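Local coordinates for protein PspGI restriction endonuclease (Pyrococcus sp. GI-H, PDB 3BM3) that probably cuts DNA at a specific sequence as a type II restriction endonuclease, and is captured here in complex with its substrate DNA, at residues N235-K238 with Y239-I243; Q175-R178 with N179-D183. The protein carries 2 engineered substitutions. All coordinates share one frame; numbering follows the deposited sequence.

Contact 1 of 2, residues N235-K238 with Y239-I243; sequences NEDK and YIQKI
One face of the Tyr-239 ring is covered by Lys-238, whose CG stands 4.1 Å from the ring centroid in a CH-pi contact only 9° off the normal. Glu-236 O sits at the ring edge, and Asn-235 O comes in obliquely, 3.2 Å from Tyr-239 CD2. The setting is the short helix 236-240, a worked example of neighbouring side chains packing on a single turn. Lys-238 runs beside the ring in the same direction; a bend at chi3 (60°) turns its CE in toward the ring, 3.6 Å from Tyr-239 CE2. The phenol hydroxyl is engaged by Asp-206, the ring also meets that of Phe-234, and Tyr-128 of the second subunit packs against this tyrosine. Along the helix Glu-236 O is gripped twice: by Ile-240 N at 2.8 Å and by Tyr-239 N at 3.0 Å. Ile-240 and Glu-236 lie side by side, CD1 against CB, next to Ile-226 of helix 216-227. A type I turn from Ile-240 to Ile-243 leads into strand 243-245. Lys-242, bent at chi4 (76°), reaches back with NZ to hydrogen-bond Lys-238 O at 2.8 Å, in the carbonyl plane and on a lone pair.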
# COMPACT_ATOMS: atom_id res chain seq x y z
N ASN C 235 2.98 -6.19 -27.99
CA ASN C 235 2.74 -5.00 -28.78
C ASN C 235 3.19 -3.78 -27.96
O ASN C 235 2.41 -3.20 -27.22
CB ASN C 235 1.25 -4.88 -29.11
CG ASN C 235 0.92 -3.65 -29.95
OD1 ASN C 235 1.80 -2.89 -30.34
ND2 ASN C 235 -0.37 -3.45 -30.24
N GLU C 236 4.47 -3.44 -28.06
CA GLU C 236 5.04 -2.35 -27.26
C GLU C 236 4.34 -1.01 -27.52
O GLU C 236 4.14 -0.22 -26.58
CB GLU C 236 6.55 -2.21 -27.52
CG GLU C 236 6.92 -1.84 -28.96
CD GLU C 236 8.39 -2.05 -29.29
OE1 GLU C 236 8.88 -3.20 -29.23
OE2 GLU C 236 9.06 -1.06 -29.65
N ASP C 237 3.97 -0.75 -28.77
CA ASP C 237 3.40 0.54 -29.14
C ASP C 237 2.14 0.87 -28.36
O ASP C 237 1.95 2.02 -27.94
CB ASP C 237 3.11 0.61 -30.64
CG ASP C 237 4.33 1.03 -31.43
OD1 ASP C 237 4.91 2.08 -31.08
OD2 ASP C 237 4.71 0.33 -32.41
N LYS C 238 1.31 -0.14 -28.16
CA LYS C 238 0.08 -0.02 -27.40
C LYS C 238 0.34 0.58 -26.02
O LYS C 238 -0.43 1.40 -25.52
CB LYS C 238 -0.60 -1.41 -27.33
CG LYS C 238 -1.49 -1.68 -26.12
CD LYS C 238 -2.29 -2.97 -26.31
CE LYS C 238 -1.39 -4.19 -26.48
NZ LYS C 238 -2.07 -5.52 -26.33
N TYR C 239 1.44 0.18 -25.41
CA TYR C 239 1.77 0.61 -24.07
C TYR C 239 2.56 1.89 -24.03
O TYR C 239 2.29 2.78 -23.22
CB TYR C 239 2.57 -0.49 -23.39
CG TYR C 239 1.76 -1.72 -23.24
CD1 TYR C 239 0.78 -1.82 -22.25
CD2 TYR C 239 1.94 -2.80 -24.10
CE1 TYR C 239 0.02 -2.92 -22.13
CE2 TYR C 239 1.19 -3.94 -23.96
CZ TYR C 239 0.22 -3.99 -22.97
OH TYR C 239 -0.51 -5.14 -22.83
N ILE C 240 3.55 1.97 -24.92
CA ILE C 240 4.46 3.11 -24.96
C ILE C 240 3.68 4.41 -25.13
O ILE C 240 4.02 5.43 -24.50
CB ILE C 240 5.56 2.92 -26.02
CG1 ILE C 240 6.52 1.81 -25.58
CG2 ILE C 240 6.36 4.20 -26.18
CD1 ILE C 240 7.65 1.53 -26.63
N GLN C 241 2.60 4.37 -25.90
CA GLN C 241 1.79 5.56 -26.13
C GLN C 241 1.08 6.08 -24.89
O GLN C 241 0.79 7.26 -24.81
CB GLN C 241 0.77 5.32 -27.22
CG GLN C 241 1.41 5.11 -28.60
CD GLN C 241 0.51 4.37 -29.59
OE1 GLN C 241 0.93 4.06 -30.72
NE2 GLN C 241 -0.73 4.05 -29.17
N LYS C 242 0.81 5.18 -23.96
CA LYS C 242 0.07 5.47 -22.75
C LYS C 242 1.00 5.70 -21.56
O LYS C 242 0.52 5.96 -20.47
CB LYS C 242 -0.88 4.31 -22.45
CG LYS C 242 -2.00 4.19 -23.51
CD LYS C 242 -2.74 2.83 -23.50
CE LYS C 242 -3.66 2.68 -24.75
NZ LYS C 242 -2.97 2.35 -26.07
N ILE C 243 2.31 5.59 -21.75
CA ILE C 243 3.27 5.84 -20.68
C ILE C 243 3.90 7.17 -21.01
O ILE C 243 4.34 7.37 -22.11
CB ILE C 243 4.36 4.74 -20.61
CG1 ILE C 243 3.71 3.40 -20.24
CG2 ILE C 243 5.45 5.09 -19.65
CD1 ILE C 243 4.65 2.19 -20.54

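Contact 2 of 2, residues Q175-R178 with N179-D183; sequences QILR and NKFGD
The C-terminal turn of helix 167-181, the crossover helix of the beta-alpha-beta unit between strands 155-160 and 186-191, illustrates how glycine ends a helix. Leu-177 O accepts Phe-181 N at 2.7 Å, and Arg-178 O accepts Gly-182 N at 2.8 Å. Gly-182 then leaves the helix with phi 90°. Leu-177 CD2 meets the Phe-181 ring at CE2, 3.8 Å away, while Leu-177 O lies at the ring's edge; the ring also meets Phe-147 edge-to-face, and both side chains touch Ile-125. Arg-178, extended from CG to NE, runs out from the helix and back toward its start, and Asp-183, beyond Gly-182, lies beside it: Arg-178 CD passes 3.6 Å from Asp-183 OD1 and NH1 comes 2.9 Å from Asp-183 O, near the guanidinium plane. The two side chains cross at about a right angle, their guanidinium and carboxylate planes 51° apart; Asp-183 OD1 stays 4.2 Å from Arg-178 NH1, too far for a salt bridge. Arg-178 NH2 instead pairs with Asp-210 and Gly-208 O. Gln-175 NE2 lies 3.9 Å from Asn-179 CB, and both side-chain amides donate to OD1 of Asn-207 of the second subunit. One oxygen thus takes two bonds, tying the helix end to the dimer partner.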
# COMPACT_ATOMS: atom_id res chain seq x y z
N GLN C 175 -10.92 -0.05 -10.68
CA GLN C 175 -11.93 -1.10 -10.86
C GLN C 175 -13.22 -0.69 -10.17
O GLN C 175 -14.30 -0.80 -10.73
CB GLN C 175 -11.40 -2.42 -10.29
CG GLN C 175 -12.47 -3.44 -9.93
CD GLN C 175 -13.35 -3.82 -11.10
OE1 GLN C 175 -12.93 -3.73 -12.27
NE2 GLN C 175 -14.61 -4.26 -10.79
N ILE C 176 -13.10 -0.20 -8.95
CA ILE C 176 -14.28 0.23 -8.21
C ILE C 176 -15.03 1.32 -8.98
O ILE C 176 -16.25 1.26 -9.13
CB ILE C 176 -13.90 0.72 -6.82
CG1 ILE C 176 -13.34 -0.48 -6.02
CG2 ILE C 176 -15.11 1.30 -6.07
CD1 ILE C 176 -12.55 -0.02 -4.77
N LEU C 177 -14.29 2.28 -9.52
CA LEU C 177 -14.86 3.39 -10.28
C LEU C 177 -15.44 2.94 -11.62
O LEU C 177 -16.53 3.35 -11.99
CB LEU C 177 -13.79 4.44 -10.49
CG LEU C 177 -13.49 5.22 -9.20
CD1 LEU C 177 -12.24 6.06 -9.39
CD2 LEU C 177 -14.71 6.06 -8.76
N ARG C 178 -14.73 2.06 -12.30
CA ARG C 178 -15.22 1.52 -13.58
C ARG C 178 -16.46 0.68 -13.39
O ARG C 178 -17.39 0.71 -14.23
CB ARG C 178 -14.13 0.73 -14.28
CG ARG C 178 -13.14 1.64 -14.86
CD ARG C 178 -12.09 0.96 -15.66
NE ARG C 178 -11.05 1.95 -15.89
CZ ARG C 178 -11.09 2.91 -16.83
NH1 ARG C 178 -12.09 2.98 -17.70
NH2 ARG C 178 -10.10 3.78 -16.91
N ASN C 179 -16.49 -0.06 -12.30
CA ASN C 179 -17.66 -0.84 -11.98
C ASN C 179 -18.86 0.08 -11.85
O ASN C 179 -19.93 -0.20 -12.41
CB ASN C 179 -17.42 -1.62 -10.70
CG ASN C 179 -18.49 -2.63 -10.42
OD1 ASN C 179 -19.31 -2.93 -11.28
ND2 ASN C 179 -18.48 -3.18 -9.20
N LYS C 180 -18.68 1.20 -11.15
CA LYS C 180 -19.79 2.10 -10.88
C LYS C 180 -20.15 2.98 -12.07
O LYS C 180 -21.34 3.18 -12.38
CB LYS C 180 -19.50 2.95 -9.65
CG LYS C 180 -20.61 3.98 -9.45
CD LYS C 180 -20.64 4.59 -8.12
CE LYS C 180 -21.93 5.39 -7.93
NZ LYS C 180 -23.11 4.49 -7.95
N PHE C 181 -19.12 3.51 -12.73
CA PHE C 181 -19.30 4.58 -13.73
C PHE C 181 -19.08 4.15 -15.16
O PHE C 181 -19.33 4.95 -16.08
CB PHE C 181 -18.41 5.78 -13.40
CG PHE C 181 -18.75 6.43 -12.10
CD1 PHE C 181 -19.84 7.28 -12.00
CD2 PHE C 181 -18.01 6.16 -10.95
CE1 PHE C 181 -20.15 7.88 -10.80
CE2 PHE C 181 -18.35 6.74 -9.75
CZ PHE C 181 -19.44 7.59 -9.67
N GLY C 182 -18.61 2.94 -15.36
CA GLY C 182 -18.32 2.42 -16.69
C GLY C 182 -16.92 2.69 -17.15
O GLY C 182 -16.12 3.37 -16.51
N ASP C 183 -16.62 2.14 -18.31
CA ASP C 183 -15.27 2.14 -18.81
C ASP C 183 -14.87 3.41 -19.50
O ASP C 183 -13.76 3.49 -19.97
CB ASP C 183 -15.07 0.95 -19.76
CG ASP C 183 -14.91 -0.36 -19.03
OD1 ASP C 183 -14.59 -0.39 -17.81
OD2 ASP C 183 -15.08 -1.39 -19.71

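Contact 2 comes first along the chain and contact 1 later; their centres are 23 Å apart and their nearest atoms about 10 Å, without touching. Contact 2 is the end of helix 167-181 and contact 1 takes in the whole short helix 236-240; each leads on to a strand of the same mixed sheet, 186-191 and 243-245 respectively, the latter outermost within this chain, with 211-214 between them in sheet order. This is consistent with the PDDEXK-type nuclease fold assigned to the family. The end of helix 198-206 relates them across the dimer: Asp-206 binds Tyr-239 of contact 1 in its own chain, while Asp-206 and Asn-207 of the second subunit meet contact 2.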